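Local coordinates for LPXTG family cell surface protein Fms2 (Enterococcus faecium DO, PDB 5FCE), which probably mediates adhesion of the bacterium to host ligands, the chain here being the ligand-binding region of this cell-wall-anchored surface protein, at residues R12-M17 against S110-G115; V21-V26 against T72-A77; E2-T7 against K27-V32. All coordinates share one frame; numbering follows the deposited sequence.

Overall arrangement
Near the N terminus, E2-T7 runs beside K27-V32, so contact 3 closes a short loop of about twenty residues. That loop contains R12-M17 and V21-V26. The first pairs with S110-G115 near the C terminus, and this long closure, contact 1, spans most of the domain. V21-V26 pairs with T72-A77 in contact 2, which lies wholly within the span of contact 1, whereas contact 3 crosses both of the others along the chain. Strand 21-28 is the common member: it borders strand 14-16, strand 71-76 and strand 6-7. Contacts 1 and 3 sit on opposite sides of the chain's centre, and contact 2 lies between them in one mixed sheet.

Contact 1: R12-M17 against S110-G115; sequences RIVYDM and SWTVVG
Residues 14-16 and 112-114 run parallel as neighbouring strands, their axes 4.6 Å apart and 17° from alignment, with Val14 beside Thr112, Tyr15 beside Val113 and Asp16 beside Val114. A ladder of four backbone bonds joins them, from Thr112 N to Ile13 O (2.9 Å) at one end to Met17 N on Val114 O (2.8 Å) at the other. Ile13 lays its CG2 branch over one face of the Trp111 indole: CG2 stands 3.5 Å from the centroid of the five-membered ring, 10° off its normal, a CH-pi contact. CG1 lies beside the backbone N (chi1 -69°), and the extended chi2 takes CD1 to within 3.4 Å of Trp111 NE1, whose N-H is bonded to Leu106 O. In this mixed sheet of the flattened-barrel domain, strand 14-16 lies between 112-114 and 21-28, and beta-branched Val14, Thr112, Val113 and Val114 suit the extended strands. On the face of Val14 and Asp16, Val14 CG1 meets Val114 CG2 at 4.0 Å. Asp16 turns OD1 to the backbone N of Gln19. On the face of Tyr15, bent selenomethionine Met17 brings CE to 3.7 Å from Val113 CG1, while helix 81-85 packs against the Tyr15 and Trp111 rings.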
loop_
_atom_site.group_PDB
_atom_site.type_symbol
_atom_site.label_atom_id
_atom_site.label_comp_id
_atom_site.label_asym_id
_atom_site.label_seq_id
_atom_site.Cartn_x
_atom_site.Cartn_y
_atom_site.Cartn_z
ATOM N N ARG A 12 -8.162 -0.536 9.273
ATOM C CA ARG A 12 -9.022 -0.065 8.194
ATOM C C ARG A 12 -8.618 -0.600 6.825
ATOM O O ARG A 12 -9.332 -0.391 5.854
ATOM C CB ARG A 12 -9.071 1.459 8.174
ATOM C CG ARG A 12 -9.873 2.047 9.334
ATOM C CD ARG A 12 -9.553 3.521 9.494
ATOM N NE ARG A 12 -10.723 4.304 9.885
ATOM C CZ ARG A 12 -10.729 5.631 9.998
ATOM N NH1 ARG A 12 -9.626 6.321 9.743
ATOM N NH2 ARG A 12 -11.836 6.271 10.357
ATOM N N ILE A 13 -7.490 -1.299 6.751
ATOM C CA ILE A 13 -7.123 -2.007 5.515
ATOM C C ILE A 13 -8.104 -3.162 5.334
ATOM O O ILE A 13 -8.397 -3.884 6.294
ATOM C CB ILE A 13 -5.675 -2.539 5.567
ATOM C CG1 ILE A 13 -4.681 -1.362 5.537
ATOM C CG2 ILE A 13 -5.399 -3.525 4.409
ATOM C CD1 ILE A 13 -3.227 -1.754 5.810
ATOM N N VAL A 14 -8.619 -3.334 4.113
ATOM C CA VAL A 14 -9.550 -4.425 3.836
ATOM C C VAL A 14 -8.979 -5.421 2.828
ATOM O O VAL A 14 -8.498 -5.022 1.773
ATOM C CB VAL A 14 -10.907 -3.899 3.321
ATOM C CG1 VAL A 14 -11.849 -5.072 2.983
ATOM C CG2 VAL A 14 -11.554 -2.976 4.352
ATOM N N TYR A 15 -9.000 -6.710 3.165
ATOM C CA TYR A 15 -8.721 -7.746 2.171
ATOM C C TYR A 15 -10.072 -8.317 1.757
ATOM O O TYR A 15 -10.761 -8.915 2.577
ATOM C CB TYR A 15 -7.853 -8.868 2.757
ATOM C CG TYR A 15 -7.446 -9.934 1.753
ATOM C CD1 TYR A 15 -8.305 -10.986 1.421
ATOM C CD2 TYR A 15 -6.193 -9.895 1.143
ATOM C CE1 TYR A 15 -7.926 -11.953 0.493
ATOM C CE2 TYR A 15 -5.807 -10.862 0.221
ATOM C CZ TYR A 15 -6.675 -11.891 -0.091
ATOM O OH TYR A 15 -6.299 -12.852 -1.008
ATOM N N ASP A 16 -10.449 -8.111 0.496
ATOM C CA ASP A 16 -11.687 -8.668 -0.053
ATOM C C ASP A 16 -11.373 -10.011 -0.733
ATOM O O ASP A 16 -10.702 -10.062 -1.756
ATOM C CB ASP A 16 -12.316 -7.657 -1.032
ATOM C CG ASP A 16 -13.686 -8.084 -1.555
ATOM O OD1 ASP A 16 -13.853 -9.256 -1.951
ATOM O OD2 ASP A 16 -14.603 -7.226 -1.587
HETATM N N MSE A 17 -11.863 -11.094 -0.141
HETATM C CA MSE A 17 -11.625 -12.455 -0.610
HETATM C C MSE A 17 -12.326 -12.738 -1.941
HETATM O O MSE A 17 -11.832 -13.508 -2.780
HETATM C CB MSE A 17 -12.154 -13.379 0.485
HETATM C CG MSE A 17 -12.010 -14.845 0.315
HETATM SE SE MSE A 17 -12.843 -15.479 1.960
HETATM C CE MSE A 17 -11.488 -14.744 3.176
ATOM N N SER A 110 -4.255 -7.417 11.670
ATOM C CA SER A 110 -5.235 -6.409 12.080
ATOM C C SER A 110 -6.240 -6.042 10.983
ATOM O O SER A 110 -7.211 -5.322 11.241
ATOM C CB SER A 110 -4.544 -5.138 12.576
ATOM O OG SER A 110 -3.886 -4.467 11.502
ATOM N N TRP A 111 -6.016 -6.543 9.771
ATOM C CA TRP A 111 -6.848 -6.161 8.626
ATOM C C TRP A 111 -8.274 -6.697 8.708
ATOM O O TRP A 111 -8.514 -7.775 9.238
ATOM C CB TRP A 111 -6.232 -6.677 7.322
ATOM C CG TRP A 111 -4.902 -6.104 6.980
ATOM C CD1 TRP A 111 -4.204 -5.160 7.671
ATOM C CD2 TRP A 111 -4.117 -6.430 5.835
ATOM N NE1 TRP A 111 -3.011 -4.898 7.032
ATOM C CE2 TRP A 111 -2.940 -5.662 5.895
ATOM C CE3 TRP A 111 -4.282 -7.320 4.773
ATOM C CZ2 TRP A 111 -1.943 -5.743 4.931
ATOM C CZ3 TRP A 111 -3.295 -7.396 3.808
ATOM C CH2 TRP A 111 -2.143 -6.619 3.895
ATOM N N THR A 112 -9.212 -5.919 8.182
ATOM C CA THR A 112 -10.571 -6.389 7.951
ATOM C C THR A 112 -10.503 -7.335 6.760
ATOM O O THR A 112 -9.885 -7.008 5.745
ATOM C CB THR A 112 -11.517 -5.209 7.644
ATOM O OG1 THR A 112 -11.401 -4.224 8.687
ATOM C CG2 THR A 112 -12.964 -5.672 7.577
ATOM N N VAL A 113 -11.109 -8.515 6.890
ATOM C CA VAL A 113 -11.110 -9.502 5.811
ATOM C C VAL A 113 -12.560 -9.873 5.519
ATOM O O VAL A 113 -13.265 -10.389 6.395
ATOM C CB VAL A 113 -10.312 -10.776 6.185
ATOM C CG1 VAL A 113 -10.319 -11.773 5.041
ATOM C CG2 VAL A 113 -8.884 -10.434 6.562
ATOM N N VAL A 114 -13.017 -9.602 4.300
ATOM C CA VAL A 114 -14.422 -9.828 3.955
ATOM C C VAL A 114 -14.584 -10.705 2.712
ATOM O O VAL A 114 -13.604 -11.017 2.012
ATOM C CB VAL A 114 -15.180 -8.502 3.740
ATOM C CG1 VAL A 114 -15.023 -7.574 4.959
ATOM C CG2 VAL A 114 -14.661 -7.806 2.485
ATOM N N GLY A 115 -15.831 -11.073 2.428
ATOM C CA GLY A 115 -16.132 -11.990 1.344
ATOM C C GLY A 115 -16.376 -13.373 1.917
ATOM O O GLY A 115 -15.637 -13.827 2.791
#

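Contact 2: V21-V26 against T72-A77; sequences VITIPV and TIMISA
Ile22, Ile24, Ile73 and Ile75 stand on one face of this antiparallel pair, while Val21, Thr23, Pro25, Thr72 and Met74 take the other. On the isoleucine face the side chains meet through their ends: Ile24 CD1 approaches Ile75 CD1 at 4.3 Å, a diagonal contact between successive pairs. Ile73 reaches the opposite way, its CD1 3.8 Å from Val26 CG1, and Ile22 CD1 rests 4.0 Å from Ala77 CB, a short methyl that lets the Ile22 chain lie against it. All four isoleucines have CG1 anti to the carbonyl carbon (chi1 from -56° to -74°) and, with chi2 extended, CD1 leans toward the N-terminal end of its own strand. On the other face, Thr23 and Thr72 cross with their methyls, CG2 to CG2 3.4 Å apart, tighter than usual. Selenomethionine Met74 sends CE to 4.3 Å from Val21 CG1. Two hydrogen-bonded pairs, Ile22 with Ile75 and Ile24 with Ile73, hold the strands; Ile22 N to Ile75 O is 2.7 Å and nearly straight at 176°. These four backbone bonds satisfy the N-H and C=O groups of the isoleucines, whose hydrocarbon can then be buried against Leu41, Ile55 and Val58 of strands 36-42 and 54-60.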
loop_
_atom_site.group_PDB
_atom_site.type_symbol
_atom_site.label_atom_id
_atom_site.label_comp_id
_atom_site.label_asym_id
_atom_site.label_seq_id
_atom_site.Cartn_x
_atom_site.Cartn_y
_atom_site.Cartn_z
ATOM N N VAL A 21 -8.946 -8.240 -3.727
ATOM C CA VAL A 21 -8.483 -6.861 -3.781
ATOM C C VAL A 21 -8.168 -6.383 -2.364
ATOM O O VAL A 21 -8.929 -6.650 -1.432
ATOM C CB VAL A 21 -9.538 -5.942 -4.446
ATOM C CG1 VAL A 21 -9.168 -4.469 -4.279
ATOM C CG2 VAL A 21 -9.683 -6.297 -5.922
ATOM N N ILE A 22 -7.034 -5.701 -2.212
ATOM C CA ILE A 22 -6.668 -5.074 -0.956
ATOM C C ILE A 22 -6.858 -3.572 -1.066
ATOM O O ILE A 22 -6.338 -2.932 -1.990
ATOM C CB ILE A 22 -5.210 -5.379 -0.565
ATOM C CG1 ILE A 22 -5.022 -6.893 -0.418
ATOM C CG2 ILE A 22 -4.836 -4.651 0.731
ATOM C CD1 ILE A 22 -3.575 -7.351 -0.275
ATOM N N THR A 23 -7.626 -3.017 -0.134
ATOM C CA THR A 23 -7.886 -1.587 -0.091
ATOM C C THR A 23 -7.127 -0.969 1.088
ATOM O O THR A 23 -7.265 -1.413 2.239
ATOM C CB THR A 23 -9.403 -1.321 0.012
ATOM O OG1 THR A 23 -10.044 -1.801 -1.184
ATOM C CG2 THR A 23 -9.678 0.145 0.165
ATOM N N ILE A 24 -6.316 0.048 0.798
ATOM C CA ILE A 24 -5.464 0.677 1.806
ATOM C C ILE A 24 -5.690 2.172 1.864
ATOM O O ILE A 24 -5.399 2.893 0.904
ATOM C CB ILE A 24 -3.970 0.452 1.509
ATOM C CG1 ILE A 24 -3.671 -1.037 1.388
ATOM C CG2 ILE A 24 -3.116 1.051 2.607
ATOM C CD1 ILE A 24 -2.301 -1.360 0.810
ATOM N N PRO A 25 -6.193 2.657 3.006
ATOM C CA PRO A 25 -6.376 4.097 3.177
ATOM C C PRO A 25 -5.092 4.715 3.695
ATOM O O PRO A 25 -4.668 4.408 4.816
ATOM C CB PRO A 25 -7.490 4.193 4.231
ATOM C CG PRO A 25 -7.492 2.854 4.946
ATOM C CD PRO A 25 -6.587 1.895 4.204
ATOM N N VAL A 26 -4.460 5.549 2.880
ATOM C CA VAL A 26 -3.240 6.213 3.317
ATOM C C VAL A 26 -3.507 7.677 3.639
ATOM O O VAL A 26 -4.359 8.319 3.025
ATOM C CB VAL A 26 -2.102 6.087 2.272
ATOM C CG1 VAL A 26 -1.868 4.610 1.916
ATOM C CG2 VAL A 26 -2.436 6.865 1.013
ATOM N N THR A 72 -7.422 6.448 -0.970
ATOM C CA THR A 72 -7.616 5.014 -1.018
ATOM C C THR A 72 -6.887 4.362 -2.186
ATOM O O THR A 72 -7.159 4.656 -3.344
ATOM C CB THR A 72 -9.100 4.666 -1.073
ATOM O OG1 THR A 72 -9.697 4.978 0.194
ATOM C CG2 THR A 72 -9.267 3.205 -1.341
ATOM N N ILE A 73 -5.951 3.481 -1.861
ATOM C CA ILE A 73 -5.243 2.696 -2.859
ATOM C C ILE A 73 -5.876 1.312 -2.935
ATOM O O ILE A 73 -6.184 0.694 -1.904
ATOM C CB ILE A 73 -3.750 2.576 -2.515
ATOM C CG1 ILE A 73 -3.114 3.968 -2.476
ATOM C CG2 ILE A 73 -3.029 1.701 -3.536
ATOM C CD1 ILE A 73 -1.716 4.016 -1.870
HETATM N N MSE A 74 -6.088 0.834 -4.156
HETATM C CA MSE A 74 -6.656 -0.491 -4.357
HETATM C C MSE A 74 -5.649 -1.341 -5.093
HETATM O O MSE A 74 -5.161 -0.953 -6.167
HETATM C CB MSE A 74 -7.949 -0.396 -5.155
HETATM C CG MSE A 74 -8.984 0.524 -4.520
HETATM SE SE MSE A 74 -10.650 0.429 -5.546
HETATM C CE MSE A 74 -10.185 -1.067 -6.733
ATOM N N ILE A 75 -5.337 -2.499 -4.516
ATOM C CA ILE A 75 -4.319 -3.396 -5.060
ATOM C C ILE A 75 -4.839 -4.824 -5.276
ATOM O O ILE A 75 -5.445 -5.422 -4.381
ATOM C CB ILE A 75 -3.071 -3.401 -4.146
ATOM C CG1 ILE A 75 -2.281 -2.092 -4.320
ATOM C CG2 ILE A 75 -2.172 -4.563 -4.472
ATOM C CD1 ILE A 75 -1.125 -1.907 -3.326
ATOM N N SER A 76 -4.604 -5.381 -6.463
ATOM C CA SER A 76 -4.994 -6.770 -6.712
ATOM C C SER A 76 -4.087 -7.704 -5.903
ATOM O O SER A 76 -2.870 -7.594 -5.984
ATOM C CB SER A 76 -4.894 -7.061 -8.211
ATOM O OG SER A 76 -5.257 -8.387 -8.512
ATOM N N ALA A 77 -4.666 -8.616 -5.117
ATOM C CA ALA A 77 -3.874 -9.498 -4.246
ATOM C C ALA A 77 -3.263 -10.689 -4.987
ATOM O O ALA A 77 -3.987 -11.504 -5.557
ATOM C CB ALA A 77 -4.744 -10.011 -3.085
#

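Contact 3: E2-T7 against K27-V32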
loop_
_atom_site.group_PDB
_atom_site.type_symbol
_atom_site.label_atom_id
_atom_site.label_comp_id
_atom_site.label_asym_id
_atom_site.label_seq_id
_atom_site.Cartn_x
_atom_site.Cartn_y
_atom_site.Cartn_z
ATOM N N GLU A 2 10.148 19.238 2.964
ATOM C CA GLU A 2 9.994 18.020 3.760
ATOM C C GLU A 2 9.484 16.840 2.918
ATOM O O GLU A 2 8.576 17.004 2.101
ATOM C CB GLU A 2 9.047 18.272 4.933
ATOM C CG GLU A 2 9.541 17.690 6.223
ATOM C CD GLU A 2 8.504 17.721 7.325
ATOM O OE1 GLU A 2 7.889 18.791 7.571
ATOM O OE2 GLU A 2 8.315 16.659 7.952
ATOM N N ASN A 3 10.055 15.656 3.125
ATOM C CA ASN A 3 9.660 14.476 2.348
ATOM C C ASN A 3 8.216 14.047 2.609
ATOM O O ASN A 3 7.784 13.973 3.757
ATOM C CB ASN A 3 10.563 13.276 2.666
ATOM C CG ASN A 3 11.981 13.440 2.157
ATOM O OD1 ASN A 3 12.243 14.199 1.220
ATOM N ND2 ASN A 3 12.910 12.707 2.769
ATOM N N LEU A 4 7.484 13.748 1.539
ATOM C CA LEU A 4 6.174 13.098 1.658
ATOM C C LEU A 4 6.278 11.753 2.376
ATOM O O LEU A 4 7.160 10.949 2.070
ATOM C CB LEU A 4 5.587 12.864 0.266
ATOM C CG LEU A 4 4.315 12.021 0.162
ATOM C CD1 LEU A 4 3.129 12.794 0.689
ATOM C CD2 LEU A 4 4.081 11.600 -1.300
ATOM N N SER A 5 5.378 11.518 3.328
ATOM C CA SER A 5 5.204 10.193 3.928
ATOM C C SER A 5 3.729 9.912 4.147
ATOM O O SER A 5 2.898 10.830 4.156
ATOM C CB SER A 5 5.957 10.067 5.249
ATOM O OG SER A 5 5.515 11.042 6.165
ATOM N N PHE A 6 3.405 8.636 4.335
ATOM C CA PHE A 6 2.026 8.215 4.582
ATOM C C PHE A 6 1.922 7.436 5.883
ATOM O O PHE A 6 2.800 6.633 6.209
ATOM C CB PHE A 6 1.517 7.317 3.437
ATOM C CG PHE A 6 1.478 7.993 2.095
ATOM C CD1 PHE A 6 0.373 8.760 1.708
ATOM C CD2 PHE A 6 2.541 7.857 1.208
ATOM C CE1 PHE A 6 0.343 9.385 0.447
ATOM C CE2 PHE A 6 2.523 8.485 -0.031
ATOM C CZ PHE A 6 1.420 9.260 -0.411
ATOM N N THR A 7 0.845 7.665 6.625
ATOM C CA THR A 7 0.531 6.818 7.768
ATOM C C THR A 7 -0.689 5.995 7.382
ATOM O O THR A 7 -1.435 6.381 6.481
ATOM C CB THR A 7 0.254 7.666 9.026
ATOM O OG1 THR A 7 -0.028 6.820 10.150
ATOM C CG2 THR A 7 -0.924 8.534 8.789
ATOM N N LYS A 27 -2.800 8.187 4.636
ATOM C CA LYS A 27 -2.902 9.604 4.999
ATOM C C LYS A 27 -1.560 10.294 4.772
ATOM O O LYS A 27 -0.572 10.002 5.450
ATOM C CB LYS A 27 -3.356 9.763 6.457
ATOM C CG LYS A 27 -3.570 11.215 6.885
ATOM C CD LYS A 27 -4.132 11.360 8.301
ATOM C CE LYS A 27 -3.083 11.080 9.373
ATOM N NZ LYS A 27 -3.268 11.864 10.645
ATOM N N PRO A 28 -1.507 11.209 3.795
ATOM C CA PRO A 28 -0.233 11.882 3.528
ATOM C C PRO A 28 0.064 12.948 4.569
ATOM O O PRO A 28 -0.868 13.486 5.178
ATOM C CB PRO A 28 -0.453 12.546 2.171
ATOM C CG PRO A 28 -1.950 12.680 2.020
ATOM C CD PRO A 28 -2.603 11.659 2.915
ATOM N N ASN A 29 1.341 13.268 4.751
ATOM C CA ASN A 29 1.727 14.295 5.711
ATOM C C ASN A 29 1.734 15.688 5.089
ATOM O O ASN A 29 1.773 16.698 5.795
ATOM C CB ASN A 29 3.095 13.987 6.336
ATOM C CG ASN A 29 4.243 14.127 5.345
ATOM O OD1 ASN A 29 4.081 13.870 4.153
ATOM N ND2 ASN A 29 5.411 14.529 5.840
ATOM N N LYS A 30 1.683 15.730 3.764
ATOM C CA LYS A 30 1.716 16.991 3.039
ATOM C C LYS A 30 0.915 16.839 1.765
ATOM O O LYS A 30 0.590 15.718 1.366
ATOM C CB LYS A 30 3.157 17.380 2.723
ATOM C CG LYS A 30 3.876 16.382 1.846
ATOM C CD LYS A 30 5.319 16.797 1.617
ATOM C CE LYS A 30 5.395 18.147 0.915
ATOM N NZ LYS A 30 6.675 18.306 0.167
ATOM N N SER A 31 0.571 17.959 1.143
ATOM C CA SER A 31 -0.172 17.929 -0.108
ATOM C C SER A 31 0.804 17.845 -1.279
ATOM O O SER A 31 1.732 18.651 -1.380
ATOM C CB SER A 31 -1.063 19.169 -0.247
ATOM O OG SER A 31 -2.087 19.183 0.727
ATOM N N VAL A 32 0.595 16.862 -2.152
ATOM C CA VAL A 32 1.460 16.623 -3.307
ATOM C C VAL A 32 0.601 16.175 -4.473
ATOM O O VAL A 32 -0.246 15.299 -4.320
ATOM C CB VAL A 32 2.497 15.501 -3.031
ATOM C CG1 VAL A 32 3.352 15.231 -4.278
ATOM C CG2 VAL A 32 3.398 15.860 -1.868
#
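The N-terminal segment E2-T7 edges the end of strand 21-28 in the mixed sheet of the flattened-barrel domain, assigned by sequence to an immunoglobulin-like family, beginning as a coil and becoming strand only at residues 6-7. There Thr7 and Lys27 form an antiparallel hydrogen-bonded pair, with Lys27 N 2.9 Å from Thr7 O and a matching bond back from Thr7 N to Lys27 O. Beside it Phe6 and Pro28 make a non-hydrogen-bonded pair, where no N-H is needed toward the partner strand, so proline costs no bond to Phe6. Phe6 CE1 meets Pro28 CB at 3.7 Å. Thr7 and Lys27 run alongside each other from the same face before the Lys27 chain bends off, and the Thr7 methyl CG2 presses on Lys27 CE at a tight 3.4 Å.

Beyond the strand, Asn29 takes over with its side chain. Its CG sits between the backbone N and carbonyl carbon (chi1 69°), turning the amide back over the coil. OD1 accepts from Ser5 N at 2.8 Å, a straight bond (167° at the hydrogen) that nevertheless comes in from above the amide carbonyl plane, off the lone pairs. ND2 donates to Asn3 O at 3.2 Å, close to the amide plane. With Asn29 N bonded to Ser5 O, three bonds fix this residue, and an amide suits because it both gives and accepts. Lys30, bent at chi3, rests CG on Leu4 CD1 and runs CD past the Leu4 backbone N to place NZ 3.0 Å from Glu2 O. Leu4 CD1 also touches Pro28 and Val32.

On the inner side, Leu4 packs on Tyr96, and Phe6 on Val94 and Thr101. Trp65 of strand 63-65 meets Phe6 edge-to-face and also touches Leu4 and Pro28.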